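Local structure of gene product PA4716 (Pseudomonas aeruginosa, 1U0K) at residues Leu10-Glu15 and Asn21-Phe26; Ala82-His87 and Gly272-Leu277. The protein is of unknown function but belongs to the PhzF family and is probably an isomerase, predicted to be an epimerase. All blocks are in the same frame, centred on the assembly; numbering follows the deposited sequence.

Contact 1. Residues Leu10-Glu15 and Asn21-Phe26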
loop_
_atom_site.group_PDB
_atom_site.type_symbol
_atom_site.label_atom_id
_atom_site.label_comp_id
_atom_site.label_asym_id
_atom_site.label_seq_id
_atom_site.Cartn_x
_atom_site.Cartn_y
_atom_site.Cartn_z
ATOM N N LEU A 10 6.467 6.229 10.915
ATOM C CA LEU A 10 7.122 7.528 10.813
ATOM C C LEU A 10 6.794 8.164 9.476
ATOM O O LEU A 10 6.457 7.472 8.526
ATOM C CB LEU A 10 8.650 7.359 10.879
ATOM C CG LEU A 10 9.306 7.172 12.243
ATOM C CD1 LEU A 10 8.903 5.900 12.913
ATOM C CD2 LEU A 10 10.817 7.212 12.082
ATOM N N ASP A 11 6.938 9.479 9.398
ATOM C CA ASP A 11 6.967 10.174 8.117
ATOM C C ASP A 11 8.324 10.811 7.906
ATOM O O ASP A 11 8.837 11.485 8.793
ATOM C CB ASP A 11 5.913 11.264 8.081
ATOM C CG ASP A 11 4.531 10.716 7.981
ATOM O OD1 ASP A 11 4.341 9.650 7.344
ATOM O OD2 ASP A 11 3.568 11.285 8.518
ATOM N N VAL A 12 8.883 10.609 6.718
ATOM C CA VAL A 12 10.193 11.149 6.363
ATOM C C VAL A 12 10.020 12.223 5.282
ATOM O O VAL A 12 9.157 12.100 4.399
ATOM C CB VAL A 12 11.126 10.032 5.860
ATOM C CG1 VAL A 12 12.534 10.583 5.570
ATOM C CG2 VAL A 12 11.198 8.880 6.872
ATOM N N PHE A 13 10.854 13.259 5.358
ATOM C CA PHE A 13 10.693 14.488 4.564
ATOM C C PHE A 13 9.369 15.168 4.915
ATOM O O PHE A 13 8.585 15.556 4.039
ATOM C CB PHE A 13 10.808 14.214 3.064
ATOM C CG PHE A 13 12.095 13.529 2.664
ATOM C CD1 PHE A 13 12.073 12.275 2.068
ATOM C CD2 PHE A 13 13.320 14.140 2.869
ATOM C CE1 PHE A 13 13.237 11.643 1.687
ATOM C CE2 PHE A 13 14.501 13.508 2.487
ATOM C CZ PHE A 13 14.459 12.262 1.897
ATOM N N ALA A 14 9.155 15.327 6.218
ATOM C CA ALA A 14 7.880 15.745 6.789
ATOM C C ALA A 14 8.129 16.679 7.965
ATOM O O ALA A 14 8.721 16.287 8.971
ATOM C CB ALA A 14 7.080 14.506 7.245
ATOM N N GLU A 15 7.686 17.928 7.842
ATOM C CA GLU A 15 7.795 18.874 8.942
ATOM C C GLU A 15 6.584 18.813 9.869
ATOM O O GLU A 15 6.643 19.326 10.980
ATOM C CB GLU A 15 8.023 20.293 8.416
ATOM C CG GLU A 15 9.283 20.375 7.568
ATOM C CD GLU A 15 9.781 21.778 7.288
ATOM O OE1 GLU A 15 10.269 22.004 6.152
ATOM O OE2 GLU A 15 9.722 22.643 8.190
ATOM N N ASN A 21 6.753 11.090 3.320
ATOM C CA ASN A 21 6.750 9.684 2.956
ATOM C C ASN A 21 6.636 8.759 4.173
ATOM O O ASN A 21 7.531 8.733 4.997
ATOM C CB ASN A 21 8.028 9.347 2.172
ATOM C CG ASN A 21 7.847 8.173 1.243
ATOM O OD1 ASN A 21 6.858 7.441 1.333
ATOM N ND2 ASN A 21 8.790 7.996 0.309
ATOM N N GLY A 22 5.560 7.984 4.257
ATOM C CA GLY A 22 5.365 7.070 5.361
ATOM C C GLY A 22 6.335 5.912 5.311
ATOM O O GLY A 22 6.707 5.424 4.240
ATOM N N LEU A 23 6.733 5.465 6.494
ATOM C CA LEU A 23 7.739 4.420 6.672
ATOM C C LEU A 23 7.446 3.630 7.926
ATOM O O LEU A 23 7.157 4.230 8.967
ATOM C CB LEU A 23 9.101 5.082 6.848
ATOM C CG LEU A 23 10.298 4.211 7.214
ATOM C CD1 LEU A 23 10.735 3.389 6.021
ATOM C CD2 LEU A 23 11.436 5.083 7.720
ATOM N N ALA A 24 7.577 2.302 7.865
ATOM C CA ALA A 24 7.575 1.474 9.067
ATOM C C ALA A 24 9.002 1.078 9.434
ATOM O O ALA A 24 9.789 0.700 8.567
ATOM C CB ALA A 24 6.733 0.243 8.895
ATOM N N VAL A 25 9.326 1.181 10.721
ATOM C CA VAL A 25 10.641 0.824 11.240
ATOM C C VAL A 25 10.493 -0.208 12.342
ATOM O O VAL A 25 9.751 0.012 13.283
ATOM C CB VAL A 25 11.356 2.050 11.843
ATOM C CG1 VAL A 25 12.748 1.666 12.382
ATOM C CG2 VAL A 25 11.459 3.183 10.836
ATOM N N PHE A 26 11.188 -1.330 12.215
ATOM C CA PHE A 26 11.237 -2.365 13.240
ATOM C C PHE A 26 12.592 -2.176 13.927
ATOM O O PHE A 26 13.626 -2.421 13.331
ATOM C CB PHE A 26 11.111 -3.763 12.616
ATOM C CG PHE A 26 9.745 -4.079 12.060
ATOM C CD1 PHE A 26 9.257 -3.421 10.945
ATOM C CD2 PHE A 26 8.951 -5.064 12.656
ATOM C CE1 PHE A 26 7.992 -3.730 10.429
ATOM C CE2 PHE A 26 7.709 -5.382 12.129
ATOM C CZ PHE A 26 7.234 -4.717 11.039
#

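Contact 2. Residues Ala82-His87 and Gly272-Leu277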
loop_
_atom_site.group_PDB
_atom_site.type_symbol
_atom_site.label_atom_id
_atom_site.label_comp_id
_atom_site.label_asym_id
_atom_site.label_seq_id
_atom_site.Cartn_x
_atom_site.Cartn_y
_atom_site.Cartn_z
ATOM N N ALA A 82 15.084 5.618 10.375
ATOM C CA ALA A 82 15.751 4.828 11.394
ATOM C C ALA A 82 16.596 5.693 12.339
ATOM O O ALA A 82 16.543 5.528 13.557
ATOM C CB ALA A 82 16.598 3.740 10.757
ATOM N N ALA A 83 17.359 6.634 11.791
ATOM C CA ALA A 83 18.190 7.534 12.596
ATOM C C ALA A 83 17.344 8.325 13.593
ATOM O O ALA A 83 17.708 8.460 14.757
ATOM C CB ALA A 83 19.007 8.469 11.701
ATOM N N ALA A 84 16.219 8.846 13.129
ATOM C CA ALA A 84 15.329 9.622 13.975
ATOM C C ALA A 84 14.768 8.772 15.114
ATOM O O ALA A 84 14.709 9.219 16.265
ATOM C CB ALA A 84 14.203 10.211 13.151
ATOM N N LEU A 85 14.365 7.547 14.789
ATOM C CA LEU A 85 13.820 6.646 15.782
ATOM C C LEU A 85 14.885 6.278 16.806
ATOM O O LEU A 85 14.604 6.266 17.996
ATOM C CB LEU A 85 13.208 5.388 15.146
ATOM C CG LEU A 85 12.718 4.380 16.190
ATOM C CD1 LEU A 85 11.562 4.964 17.000
ATOM C CD2 LEU A 85 12.339 3.069 15.570
ATOM N N LEU A 86 16.105 5.991 16.357
ATOM C CA LEU A 86 17.181 5.653 17.289
ATOM C C LEU A 86 17.467 6.806 18.253
ATOM O O LEU A 86 17.750 6.568 19.417
ATOM C CB LEU A 86 18.442 5.250 16.531
ATOM C CG LEU A 86 18.331 3.931 15.771
ATOM C CD1 LEU A 86 19.545 3.743 14.879
ATOM C CD2 LEU A 86 18.198 2.745 16.694
ATOM N N HIS A 87 17.375 8.035 17.766
ATOM C CA HIS A 87 17.541 9.239 18.598
ATOM C C HIS A 87 16.414 9.311 19.629
ATOM O O HIS A 87 16.652 9.554 20.816
ATOM C CB HIS A 87 17.536 10.474 17.701
ATOM C CG HIS A 87 18.139 11.708 18.306
ATOM N ND1 HIS A 87 18.001 12.059 19.632
ATOM C CD2 HIS A 87 18.849 12.704 17.727
ATOM C CE1 HIS A 87 18.621 13.211 19.841
ATOM N NE2 HIS A 87 19.145 13.618 18.700
ATOM N N GLY A 272 16.442 15.448 5.747
ATOM C CA GLY A 272 15.062 15.856 5.850
ATOM C C GLY A 272 14.525 15.741 7.262
ATOM O O GLY A 272 15.130 15.099 8.122
ATOM N N HIS A 273 13.378 16.374 7.486
ATOM C CA HIS A 273 12.661 16.270 8.742
ATOM C C HIS A 273 11.924 14.930 8.850
ATOM O O HIS A 273 11.493 14.358 7.846
ATOM C CB HIS A 273 11.692 17.446 8.901
ATOM C CG HIS A 273 12.380 18.766 9.065
ATOM N ND1 HIS A 273 12.851 19.213 10.279
ATOM C CD2 HIS A 273 12.687 19.729 8.164
ATOM C CE1 HIS A 273 13.423 20.396 10.120
ATOM N NE2 HIS A 273 13.328 20.735 8.847
ATOM N N VAL A 274 11.800 14.444 10.078
ATOM C CA VAL A 274 11.154 13.175 10.370
ATOM C C VAL A 274 10.213 13.339 11.552
ATOM O O VAL A 274 10.575 13.933 12.557
ATOM C CB VAL A 274 12.193 12.081 10.700
ATOM C CG1 VAL A 274 11.492 10.756 10.987
ATOM C CG2 VAL A 274 13.211 11.935 9.560
ATOM N N GLN A 275 8.999 12.814 11.411
ATOM C CA GLN A 275 8.020 12.790 12.483
ATOM C C GLN A 275 7.712 11.356 12.880
ATOM O O GLN A 275 7.645 10.484 12.029
ATOM C CB GLN A 275 6.719 13.445 12.020
ATOM C CG GLN A 275 6.895 14.830 11.434
ATOM C CD GLN A 275 7.561 15.812 12.390
ATOM O OE1 GLN A 275 7.205 15.893 13.567
ATOM N NE2 GLN A 275 8.529 16.555 11.882
ATOM N N LEU A 276 7.484 11.135 14.169
ATOM C CA LEU A 276 7.080 9.834 14.690
ATOM C C LEU A 276 5.571 9.863 14.955
ATOM O O LEU A 276 5.081 10.731 15.673
ATOM C CB LEU A 276 7.843 9.515 15.967
ATOM C CG LEU A 276 9.244 8.921 15.841
ATOM C CD1 LEU A 276 10.183 9.869 15.131
ATOM C CD2 LEU A 276 9.773 8.581 17.226
ATOM N N LEU A 277 4.842 8.934 14.356
ATOM C CA LEU A 277 3.374 8.944 14.401
ATOM C C LEU A 277 2.742 7.920 15.334
ATOM O O LEU A 277 1.718 8.221 15.950
ATOM C CB LEU A 277 2.809 8.729 12.998
ATOM C CG LEU A 277 2.662 9.973 12.122
ATOM C CD1 LEU A 277 3.965 10.687 11.837
ATOM C CD2 LEU A 277 1.969 9.573 10.827
#

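Contact 1. Residues Leu10-Glu15 and Asn21-Phe26
Val12 and Leu23 meet at an angle on one face of an antiparallel hairpin, methyl against methyl, with Val12 CG2 3.9 Å from Leu23 CD2. In Val12, CG1 stands anti to the backbone N (chi1 -176°) and rests over one face of the Phe13 ring, toward the rim, which leaves CG2, beside the backbone N, to meet Leu23. Further along the same face Leu10 reaches Val25 more loosely, CD2 to CG2 at 4.3 Å. Helix 78-90 lies against this apolar surface, with Leu80 at Val12, Pro78 at Leu23 and Leu85 at Val25. Asp11 is on the other face, where its OD1 sits over Gly22 CA at 3.4 Å.

Between the two backbones, Leu10 pairs with Leu23 and Val12 with Asn21, each by two bonds. Asn21 N to Val12 O is short, at 2.8 Å, and nearly straight (176°); Leu23 N to Leu10 O is more bent (141°). The Asn21 amide is bonded outside the hairpin, ND2 to Ala220 O and Asp218 OD1. The four backbone bonds thus satisfy N and O of Leu10, Val12, Asn21 and Leu23 in a buried setting, and the Leu23 side chain lies about 5 Å from that of Glu48, the predicted active-site residue.

Contact 2. Residues Ala82-His87 and Gly272-Leu277
Val274 packs against Ala84 of the helix, and this is the tightest touch between 82-87 and 272-277: Val274 CG1 comes to 3.5 Å from Ala84 CB. Val274 CB lies 3.7 Å and CG2 4.1 Å from the same Ala84 CB, so the valine sets its branch point and both methyls round it. Next along the strand, Gln275 points away from the helix and bonds its amide to Ser116 OG (through OE1) and Ala14 O (through NE2). Leu276 turns back toward the helix. Its CD2 meets Leu85 CD1 at 4.0 Å, the two leucine side chains crossing at about a right angle, while its CD1 reaches Ala84 CB at a looser 4.5 Å. Leu85 CG stands anti to the backbone N (chi1 176°), which carries CD1 to this meeting. No hydrogen bond joins the segments; the grip is wholly apolar.

The axes of 82-87 and 272-277 approach to 8.7 Å, their directions 57° apart, and the small Ala84 lets Val274 come close. Strand 6-12 runs beside 267-282, so that Leu10 touches both Val274 and Leu276, and Trp8 meets Leu85. The helix also packs on strands 96-101 and 106-114, while Leu283 of the second subunit lies against Leu276.

How the contacts relate
The two contacts share one region, their centres about 7 Å apart, and strand 6-12 connects them: it pairs with 21-26 in contact 1 and with 267-282, which carries the strand side of contact 2. Asp11 N to Gln275 O, at 2.9 Å, is a probable hydrogen bond joining those neighbours directly. Both contacts are buried, although Leu276 of contact 2 is partly exposed. Their chemistry follows their place: contact 1 is strand on strand, held by backbone hydrogen bonds with apolar packing on one face, whereas contact 2 is helix on strand and purely apolar. Helix 78-90 serves both, and each also touches the second subunit.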